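Local structure of trans-2-enoyl-CoA reductase [NADH] (Treponema denticola ATCC 35405, 4GGO) at residues A[18-23]-A[393-398]; A[32-37]-A[311-316]; A[294-299]-A[372-377]. The protein catalyses the NADH-dependent reduction of the carbon-carbon double bond of trans-2-enoyl-CoA substrates such as crotonyl-CoA, a step of bacterial fatty acid synthesis. One frame throughout, in Å; residues are numbered along the deposited sequence.

Contact 1. Residues A[18-23]-A[393-398]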
loop_
_atom_site.group_PDB
_atom_site.type_symbol
_atom_site.label_atom_id
_atom_site.label_comp_id
_atom_site.label_asym_id
_atom_site.label_seq_id
_atom_site.Cartn_x
_atom_site.Cartn_y
_atom_site.Cartn_z
ATOM N N ASN A 18 6.483 17.836 -4.115
ATOM C CA ASN A 18 7.460 17.906 -3.032
ATOM C C ASN A 18 7.043 17.139 -1.776
ATOM O O ASN A 18 6.029 16.444 -1.767
ATOM C CB ASN A 18 7.767 19.364 -2.686
ATOM C CG ASN A 18 6.527 20.145 -2.309
ATOM O OD1 ASN A 18 5.410 19.769 -2.663
ATOM N ND2 ASN A 18 6.716 21.244 -1.589
ATOM N N ALA A 19 7.838 17.269 -0.719
ATOM C CA ALA A 19 7.561 16.575 0.533
ATOM C C ALA A 19 8.143 17.323 1.727
ATOM O O ALA A 19 9.177 17.981 1.617
ATOM C CB ALA A 19 8.103 15.155 0.481
ATOM N N HIS A 20 7.468 17.217 2.868
ATOM C CA HIS A 20 7.930 17.851 4.094
ATOM C C HIS A 20 8.645 16.823 4.965
ATOM O O HIS A 20 8.027 15.866 5.430
ATOM C CB HIS A 20 6.748 18.459 4.852
ATOM C CG HIS A 20 7.132 19.561 5.789
ATOM N ND1 HIS A 20 7.592 19.325 7.068
ATOM C CD2 HIS A 20 7.119 20.906 5.638
ATOM C CE1 HIS A 20 7.848 20.478 7.661
ATOM N NE2 HIS A 20 7.568 21.452 6.815
ATOM N N PRO A 21 9.956 17.015 5.181
ATOM C CA PRO A 21 10.804 16.068 5.916
ATOM C C PRO A 21 10.295 15.764 7.324
ATOM O O PRO A 21 10.186 14.595 7.692
ATOM C CB PRO A 21 12.152 16.791 5.989
ATOM C CG PRO A 21 12.147 17.706 4.813
ATOM C CD PRO A 21 10.727 18.165 4.678
ATOM N N GLN A 22 9.991 16.801 8.097
ATOM C CA GLN A 22 9.530 16.615 9.470
ATOM C C GLN A 22 8.120 16.036 9.505
ATOM O O GLN A 22 7.786 15.246 10.389
ATOM C CB GLN A 22 9.582 17.932 10.250
ATOM C CG GLN A 22 10.987 18.431 10.556
ATOM C CD GLN A 22 11.698 18.973 9.332
ATOM O OE1 GLN A 22 12.710 18.425 8.896
ATOM N NE2 GLN A 22 11.168 20.052 8.768
ATOM N N GLY A 23 7.298 16.437 8.541
ATOM C CA GLY A 23 5.942 15.934 8.434
ATOM C C GLY A 23 5.915 14.444 8.161
ATOM O O GLY A 23 5.104 13.713 8.732
ATOM N N ALA A 393 7.247 27.227 10.031
ATOM C CA ALA A 393 8.677 27.152 10.280
ATOM C C ALA A 393 9.353 26.619 9.022
ATOM O O ALA A 393 8.887 25.645 8.429
ATOM C CB ALA A 393 8.964 26.246 11.463
ATOM N N GLU A 394 10.452 27.247 8.620
ATOM C CA GLU A 394 11.125 26.862 7.382
ATOM C C GLU A 394 12.064 25.671 7.561
ATOM O O GLU A 394 12.647 25.478 8.627
ATOM C CB GLU A 394 11.874 28.052 6.768
ATOM C CG GLU A 394 13.249 28.322 7.358
ATOM C CD GLU A 394 13.921 29.534 6.739
ATOM O OE1 GLU A 394 14.612 30.270 7.474
ATOM O OE2 GLU A 394 13.765 29.747 5.518
ATOM N N VAL A 395 12.192 24.872 6.506
ATOM C CA VAL A 395 13.067 23.706 6.519
ATOM C C VAL A 395 14.487 24.103 6.121
ATOM O O VAL A 395 14.708 24.672 5.053
ATOM C CB VAL A 395 12.546 22.609 5.573
ATOM C CG1 VAL A 395 13.467 21.400 5.598
ATOM C CG2 VAL A 395 11.129 22.211 5.960
ATOM N N GLU A 396 15.443 23.801 6.994
ATOM C CA GLU A 396 16.831 24.205 6.796
ATOM C C GLU A 396 17.494 23.463 5.635
ATOM O O GLU A 396 18.126 24.080 4.778
ATOM C CB GLU A 396 17.622 24.011 8.092
ATOM C CG GLU A 396 17.064 24.820 9.257
ATOM C CD GLU A 396 17.527 24.311 10.607
ATOM O OE1 GLU A 396 16.665 24.100 11.487
ATOM O OE2 GLU A 396 18.747 24.125 10.792
ATOM N N ARG A 397 17.344 22.143 5.610
ATOM C CA ARG A 397 17.871 21.339 4.510
ATOM C C ARG A 397 17.020 20.095 4.258
ATOM O O ARG A 397 16.176 19.735 5.079
ATOM C CB ARG A 397 19.337 20.966 4.757
ATOM C CG ARG A 397 19.606 20.282 6.086
ATOM C CD ARG A 397 21.102 20.230 6.362
ATOM N NE ARG A 397 21.836 19.595 5.272
ATOM C CZ ARG A 397 23.134 19.769 5.042
ATOM N NH1 ARG A 397 23.846 20.570 5.823
ATOM N NH2 ARG A 397 23.719 19.150 4.026
ATOM N N PHE A 398 17.245 19.441 3.123
ATOM C CA PHE A 398 16.360 18.367 2.683
ATOM C C PHE A 398 17.033 17.000 2.575
ATOM O O PHE A 398 16.494 16.089 1.948
ATOM C CB PHE A 398 15.724 18.729 1.342
ATOM C CG PHE A 398 14.915 19.991 1.375
ATOM C CD1 PHE A 398 13.572 19.956 1.706
ATOM C CD2 PHE A 398 15.496 21.212 1.075
ATOM C CE1 PHE A 398 12.822 21.115 1.739
ATOM C CE2 PHE A 398 14.751 22.376 1.107
ATOM C CZ PHE A 398 13.413 22.327 1.439
HETATM O O HOH W 1 7.341 24.705 6.298
#
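Val395, in the C-terminal loop, packs against Pro21, Gln22 and His20 at the N-terminal end of helix 21-38. His20 is the N-cap of this helix. The enzyme has a Rossmann fold, and here its two chain ends meet. The apolar part centres on Pro21. Pro21 CG meets Val395 CG1 tip to tip at 4.0 Å and also lies 4.1 Å from Phe398 CD1. Val395 CG1 in turn sits over one face of the Phe398 ring, near the rim. The other methyl meets polar groups. Val395 has CG1 anti to its backbone N (chi1 -180°), which turns CG2 to the side of that N, where Gln22 and His20 lie. Gln22 bends at chi2, and Gln22 NE2 comes within 3.5 Å of Val395 CG2 as the two side chains pass in opposite directions. Val395 CG2 also lies 3.7 Å from His20 NE2, approaching the ring obliquely. Tyr391 and Val7 also border the imidazole. The polar part involves both nitrogens of His20. His20 ND1 accepts the capping bond from Gly23 N, close to the ring plane, at 3.3 Å. A water lies 2.8 Å from Ala393 O and, weakly, 3.3 Å from His20 NE2.

Contact 2. Residues A[32-37]-A[311-316]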
loop_
_atom_site.group_PDB
_atom_site.type_symbol
_atom_site.label_atom_id
_atom_site.label_comp_id
_atom_site.label_asym_id
_atom_site.label_seq_id
_atom_site.Cartn_x
_atom_site.Cartn_y
_atom_site.Cartn_z
ATOM N N ILE A 32 3.737 4.396 14.496
ATOM C CA ILE A 32 4.433 3.604 15.503
ATOM C C ILE A 32 3.698 3.675 16.837
ATOM O O ILE A 32 3.503 2.657 17.501
ATOM C CB ILE A 32 5.889 4.079 15.692
ATOM C CG1 ILE A 32 6.682 3.883 14.400
ATOM C CG2 ILE A 32 6.556 3.327 16.834
ATOM C CD1 ILE A 32 8.071 4.472 14.444
ATOM N N GLU A 33 3.281 4.880 17.217
ATOM C CA GLU A 33 2.563 5.073 18.472
ATOM C C GLU A 33 1.243 4.309 18.485
ATOM O O GLU A 33 0.869 3.723 19.501
ATOM C CB GLU A 33 2.319 6.560 18.746
ATOM C CG GLU A 33 1.571 6.826 20.048
ATOM C CD GLU A 33 1.351 8.303 20.314
ATOM O OE1 GLU A 33 1.908 9.136 19.569
ATOM O OE2 GLU A 33 0.616 8.632 21.271
ATOM N N TYR A 34 0.539 4.312 17.355
ATOM C CA TYR A 34 -0.709 3.568 17.251
ATOM C C TYR A 34 -0.455 2.074 17.383
ATOM O O TYR A 34 -1.176 1.373 18.094
ATOM C CB TYR A 34 -1.426 3.850 15.927
ATOM C CG TYR A 34 -2.688 3.029 15.761
ATOM C CD1 TYR A 34 -3.895 3.466 16.292
ATOM C CD2 TYR A 34 -2.671 1.812 15.087
ATOM C CE1 TYR A 34 -5.049 2.717 16.153
ATOM C CE2 TYR A 34 -3.821 1.057 14.945
ATOM C CZ TYR A 34 -5.006 1.515 15.478
ATOM O OH TYR A 34 -6.154 0.769 15.338
ATOM N N THR A 35 0.570 1.596 16.685
ATOM C CA THR A 35 0.906 0.176 16.672
ATOM C C THR A 35 1.225 -0.353 18.070
ATOM O O THR A 35 0.823 -1.460 18.431
ATOM C CB THR A 35 2.095 -0.109 15.730
ATOM O OG1 THR A 35 1.786 0.364 14.413
ATOM C CG2 THR A 35 2.388 -1.600 15.670
ATOM N N LYS A 36 1.944 0.444 18.855
ATOM C CA LYS A 36 2.277 0.065 20.224
ATOM C C LYS A 36 1.024 -0.034 21.089
ATOM O O LYS A 36 0.964 -0.834 22.025
ATOM C CB LYS A 36 3.266 1.061 20.838
ATOM C CG LYS A 36 4.656 1.021 20.221
ATOM C CD LYS A 36 5.570 2.055 20.861
ATOM C CE LYS A 36 6.987 1.953 20.324
ATOM N NZ LYS A 36 7.615 0.647 20.667
ATOM N N LYS A 37 0.022 0.778 20.770
ATOM C CA LYS A 37 -1.237 0.764 21.508
ATOM C C LYS A 37 -2.191 -0.295 20.971
ATOM O O LYS A 37 -3.042 -0.799 21.701
ATOM C CB LYS A 37 -1.918 2.130 21.445
ATOM C CG LYS A 37 -1.117 3.264 22.049
ATOM C CD LYS A 37 -1.899 4.566 21.985
ATOM C CE LYS A 37 -1.090 5.721 22.547
ATOM N NZ LYS A 37 -0.649 5.458 23.944
ATOM N N CYS A 311 -4.159 3.080 6.703
ATOM C CA CYS A 311 -3.188 2.022 6.441
ATOM C C CYS A 311 -2.785 1.262 7.701
ATOM O O CYS A 311 -2.814 0.032 7.725
ATOM C CB CYS A 311 -1.945 2.591 5.758
ATOM S SG CYS A 311 -2.281 3.283 4.131
ATOM N N ILE A 312 -2.414 1.995 8.747
ATOM C CA ILE A 312 -1.900 1.363 9.959
ATOM C C ILE A 312 -2.993 0.604 10.717
ATOM O O ILE A 312 -2.718 -0.407 11.363
ATOM C CB ILE A 312 -1.167 2.377 10.881
ATOM C CG1 ILE A 312 -0.294 1.644 11.904
ATOM C CG2 ILE A 312 -2.152 3.325 11.556
ATOM C CD1 ILE A 312 0.831 0.841 11.284
ATOM N N GLU A 313 -4.234 1.077 10.623
ATOM C CA GLU A 313 -5.354 0.372 11.243
ATOM C C GLU A 313 -5.625 -0.927 10.491
ATOM O O GLU A 313 -5.830 -1.978 11.098
ATOM C CB GLU A 313 -6.615 1.242 11.266
ATOM C CG GLU A 313 -6.563 2.410 12.243
ATOM C CD GLU A 313 -5.814 3.611 11.694
ATOM O OE1 GLU A 313 -5.521 3.633 10.479
ATOM O OE2 GLU A 313 -5.521 4.536 12.479
ATOM N N GLN A 314 -5.615 -0.838 9.164
ATOM C CA GLN A 314 -5.811 -1.991 8.291
ATOM C C GLN A 314 -4.798 -3.100 8.554
ATOM O O GLN A 314 -5.167 -4.258 8.741
ATOM C CB GLN A 314 -5.701 -1.559 6.828
ATOM C CG GLN A 314 -6.997 -1.098 6.208
ATOM C CD GLN A 314 -7.723 -2.218 5.494
ATOM O OE1 GLN A 314 -7.287 -2.676 4.437
ATOM N NE2 GLN A 314 -8.834 -2.665 6.067
ATOM N N ILE A 315 -3.520 -2.738 8.561
ATOM C CA ILE A 315 -2.450 -3.725 8.641
ATOM C C ILE A 315 -2.295 -4.336 10.034
ATOM O O ILE A 315 -2.040 -5.534 10.165
ATOM C CB ILE A 315 -1.112 -3.146 8.147
ATOM C CG1 ILE A 315 -1.272 -2.615 6.721
ATOM C CG2 ILE A 315 -0.023 -4.199 8.203
ATOM C CD1 ILE A 315 -1.897 -3.609 5.764
ATOM N N THR A 316 -2.455 -3.524 11.073
ATOM C CA THR A 316 -2.447 -4.058 12.431
ATOM C C THR A 316 -3.572 -5.075 12.605
ATOM O O THR A 316 -3.382 -6.112 13.238
ATOM C CB THR A 316 -2.568 -2.956 13.501
ATOM O OG1 THR A 316 -3.660 -2.085 13.180
ATOM C CG2 THR A 316 -1.282 -2.150 13.586
#
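Thr35 and Thr316 have the nearest CA atoms across the segments, 6.9 Å apart, where the helical segments 32-37 and 311-316 run in roughly the same direction, axes 10.1 Å apart, with a crossing angle of -32°. Tyr34 makes the largest share of the contact. Its CG is anti to the backbone N (chi1 177°), and the ring extends toward the second helix. Three residues meet it there. Ile312 slides past it in the opposite direction, with CG2 3.9 Å from Tyr34 CD2. Glu313 crosses it at about a right angle: Glu313 CG lies 3.5 Å from Tyr34 OH, and OE2 stands over one ring face toward the rim. The carboxylate and ring planes are 56° apart. Thr316 OG1 reaches the ring edge, 3.6 Å from Tyr34 CE2 and near the ring plane. Both helices also rest on helix 61-74: Thr35 touches Ile68, and Thr316 touches Thr69. Helix 61-74 begins within the NAD(+)-binding residues Gly57 to Tyr62 of the Rossmann fold. Thr35 and Ile312 cross nearly perpendicularly. Ile312 CD1 comes within 3.3 Å of Thr35 OG1. This hydroxyl also has a polar partner in its own helix, a hydrogen bond with Gln31 O. Thr316 OG1 lies near two carbonyl oxygens of its own helix, Ile312 O and Glu313 O, while its CG2 is directed at Thr35. Glu313 has a bent chain, and Glu313 OE1 accepts from Gly310 N, just before the segment.

Contact 3. Residues A[294-299]-A[372-377]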
loop_
_atom_site.group_PDB
_atom_site.type_symbol
_atom_site.label_atom_id
_atom_site.label_comp_id
_atom_site.label_asym_id
_atom_site.label_seq_id
_atom_site.Cartn_x
_atom_site.Cartn_y
_atom_site.Cartn_z
ATOM N N TYR A 294 -16.261 8.052 -4.637
ATOM C CA TYR A 294 -16.551 6.868 -3.842
ATOM C C TYR A 294 -15.809 6.894 -2.508
ATOM O O TYR A 294 -16.413 6.698 -1.453
ATOM C CB TYR A 294 -16.189 5.600 -4.618
ATOM C CG TYR A 294 -16.170 4.354 -3.763
ATOM C CD1 TYR A 294 -17.349 3.816 -3.262
ATOM C CD2 TYR A 294 -14.976 3.712 -3.460
ATOM C CE1 TYR A 294 -17.341 2.677 -2.480
ATOM C CE2 TYR A 294 -14.957 2.569 -2.678
ATOM C CZ TYR A 294 -16.144 2.058 -2.189
ATOM O OH TYR A 294 -16.136 0.922 -1.412
ATOM N N LEU A 295 -14.502 7.142 -2.568
ATOM C CA LEU A 295 -13.664 7.179 -1.370
ATOM C C LEU A 295 -14.097 8.269 -0.398
ATOM O O LEU A 295 -14.163 8.038 0.806
ATOM C CB LEU A 295 -12.194 7.375 -1.745
ATOM C CG LEU A 295 -11.498 6.189 -2.413
ATOM C CD1 LEU A 295 -10.078 6.557 -2.797
ATOM C CD2 LEU A 295 -11.510 4.978 -1.497
ATOM N N ALA A 296 -14.384 9.455 -0.925
ATOM C CA ALA A 296 -14.860 10.561 -0.100
ATOM C C ALA A 296 -16.171 10.192 0.590
ATOM O O ALA A 296 -16.393 10.531 1.753
ATOM C CB ALA A 296 -15.033 11.816 -0.941
ATOM N N SER A 297 -17.032 9.490 -0.137
ATOM C CA SER A 297 -18.300 9.033 0.413
ATOM C C SER A 297 -18.075 7.882 1.387
ATOM O O SER A 297 -18.738 7.797 2.420
ATOM C CB SER A 297 -19.240 8.597 -0.711
ATOM O OG SER A 297 -19.419 9.642 -1.651
ATOM N N LEU A 298 -17.137 7.003 1.048
ATOM C CA LEU A 298 -16.807 5.855 1.886
ATOM C C LEU A 298 -16.237 6.309 3.222
ATOM O O LEU A 298 -16.617 5.792 4.272
ATOM C CB LEU A 298 -15.804 4.939 1.179
ATOM C CG LEU A 298 -15.447 3.637 1.901
ATOM C CD1 LEU A 298 -16.631 2.679 1.890
ATOM C CD2 LEU A 298 -14.220 2.988 1.275
ATOM N N PHE A 299 -15.323 7.274 3.176
ATOM C CA PHE A 299 -14.720 7.819 4.388
ATOM C C PHE A 299 -15.801 8.413 5.286
ATOM O O PHE A 299 -15.789 8.222 6.502
ATOM C CB PHE A 299 -13.681 8.895 4.054
ATOM C CG PHE A 299 -12.463 8.377 3.329
ATOM C CD1 PHE A 299 -12.242 7.017 3.183
ATOM C CD2 PHE A 299 -11.534 9.260 2.804
ATOM C CE1 PHE A 299 -11.122 6.548 2.518
ATOM C CE2 PHE A 299 -10.412 8.797 2.140
ATOM C CZ PHE A 299 -10.206 7.439 1.999
ATOM N N ALA A 372 -12.631 16.661 3.433
ATOM C CA ALA A 372 -11.594 17.053 4.380
ATOM C C ALA A 372 -10.661 15.884 4.676
ATOM O O ALA A 372 -9.440 16.037 4.679
ATOM C CB ALA A 372 -12.219 17.573 5.666
ATOM N N GLY A 373 -11.245 14.716 4.926
ATOM C CA GLY A 373 -10.471 13.513 5.168
ATOM C C GLY A 373 -9.655 13.113 3.952
ATOM O O GLY A 373 -8.531 12.629 4.079
ATOM N N TYR A 374 -10.225 13.320 2.770
ATOM C CA TYR A 374 -9.542 12.998 1.521
ATOM C C TYR A 374 -8.322 13.893 1.338
ATOM O O TYR A 374 -7.241 13.415 0.990
ATOM C CB TYR A 374 -10.492 13.154 0.332
ATOM C CG TYR A 374 -10.017 12.483 -0.941
ATOM C CD1 TYR A 374 -8.985 13.028 -1.696
ATOM C CD2 TYR A 374 -10.610 11.312 -1.395
ATOM C CE1 TYR A 374 -8.551 12.423 -2.859
ATOM C CE2 TYR A 374 -10.183 10.698 -2.560
ATOM C CZ TYR A 374 -9.154 11.260 -3.288
ATOM O OH TYR A 374 -8.722 10.658 -4.447
ATOM N N ARG A 375 -8.502 15.192 1.563
ATOM C CA ARG A 375 -7.404 16.149 1.443
ATOM C C ARG A 375 -6.274 15.804 2.403
ATOM O O ARG A 375 -5.098 15.894 2.050
ATOM C CB ARG A 375 -7.889 17.578 1.707
ATOM C CG ARG A 375 -8.791 18.150 0.626
ATOM C CD ARG A 375 -9.026 19.639 0.837
ATOM N NE ARG A 375 -9.695 19.923 2.104
ATOM C CZ ARG A 375 -11.012 20.018 2.247
ATOM N NH1 ARG A 375 -11.808 19.848 1.200
ATOM N NH2 ARG A 375 -11.534 20.283 3.436
ATOM N N HIS A 376 -6.638 15.403 3.617
ATOM C CA HIS A 376 -5.651 15.047 4.628
ATOM C C HIS A 376 -4.825 13.836 4.211
ATOM O O HIS A 376 -3.600 13.861 4.293
ATOM C CB HIS A 376 -6.322 14.778 5.976
ATOM C CG HIS A 376 -5.369 14.332 7.041
ATOM N ND1 HIS A 376 -4.447 15.180 7.616
ATOM C CD2 HIS A 376 -5.182 13.123 7.622
ATOM C CE1 HIS A 376 -3.739 14.516 8.511
ATOM N NE2 HIS A 376 -4.164 13.265 8.535
ATOM N N ASP A 377 -5.499 12.780 3.764
ATOM C CA ASP A 377 -4.810 11.560 3.349
ATOM C C ASP A 377 -3.889 11.807 2.160
ATOM O O ASP A 377 -2.778 11.280 2.104
ATOM C CB ASP A 377 -5.811 10.451 3.023
ATOM C CG ASP A 377 -6.488 9.895 4.259
ATOM O OD1 ASP A 377 -6.017 10.194 5.378
ATOM O OD2 ASP A 377 -7.481 9.153 4.116
#
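Phe299 N donates to Leu295 O at 2.7 Å, a backbone bond of helix 291-305 between two residues that both touch helix 371-380. Leu295 O also sits over one face of the Phe299 ring, toward the rim. The same ring presents its edge to the backbone of the other helix, with Phe299 CD2 4.3 Å from Tyr374 N. Gly373 lies beside it, and its backbone C is also within contact distance of CD2. Asp377 comes at the ring from the opposite direction. Asp377 OD2 is 3.6 Å from Phe299 CE2, and the carboxylate and ring planes are 74° apart. Tyr374 carries much of the apolar packing. Its CG is anti to the backbone N (chi1 -164°), and its ring reaches helix 291-305 edge first. Leu295 CB is 4.0 Å from Tyr374 CE2, near the ring plane, and Ala296 N lies at the same edge. Phe299 CE2 approaches Tyr374 CD2 at 4.3 Å, so the two rings touch. The axes of segments 294-299 and 372-377 are 9.3 Å apart at an angle of 112°, which confines this helix packing to a short crossing. Tyr374 is also close to Val281, an NAD(+)-binding residue. The contact therefore holds by van der Waals packing around two aromatic rings, with a carboxylate oxygen of Asp377 packed obliquely against the Phe299 ring.

Contacts 1 and 2 use opposite ends of helix 21-38, and their centres are 25 Å apart. Contact 3 is also about 25 Å from contact 1, but 19 Å from contact 2, centre to centre. None touches another: the nearest atoms of contacts 2 and 3 are about 7 Å apart. Contact 1 closes a chain loop that encloses the other two. Contacts 2 and 3 interleave along the sequence, through the successive helices 291-305 and 311-323. Contact 1 is away from the annotated sites. In contact 2, the side chain of Ile312 is about 8 Å from that of Tyr62, which binds NAD(+). In contact 3, the Leu295 side chain is about 5 Å from that of Tyr234, which binds substrate.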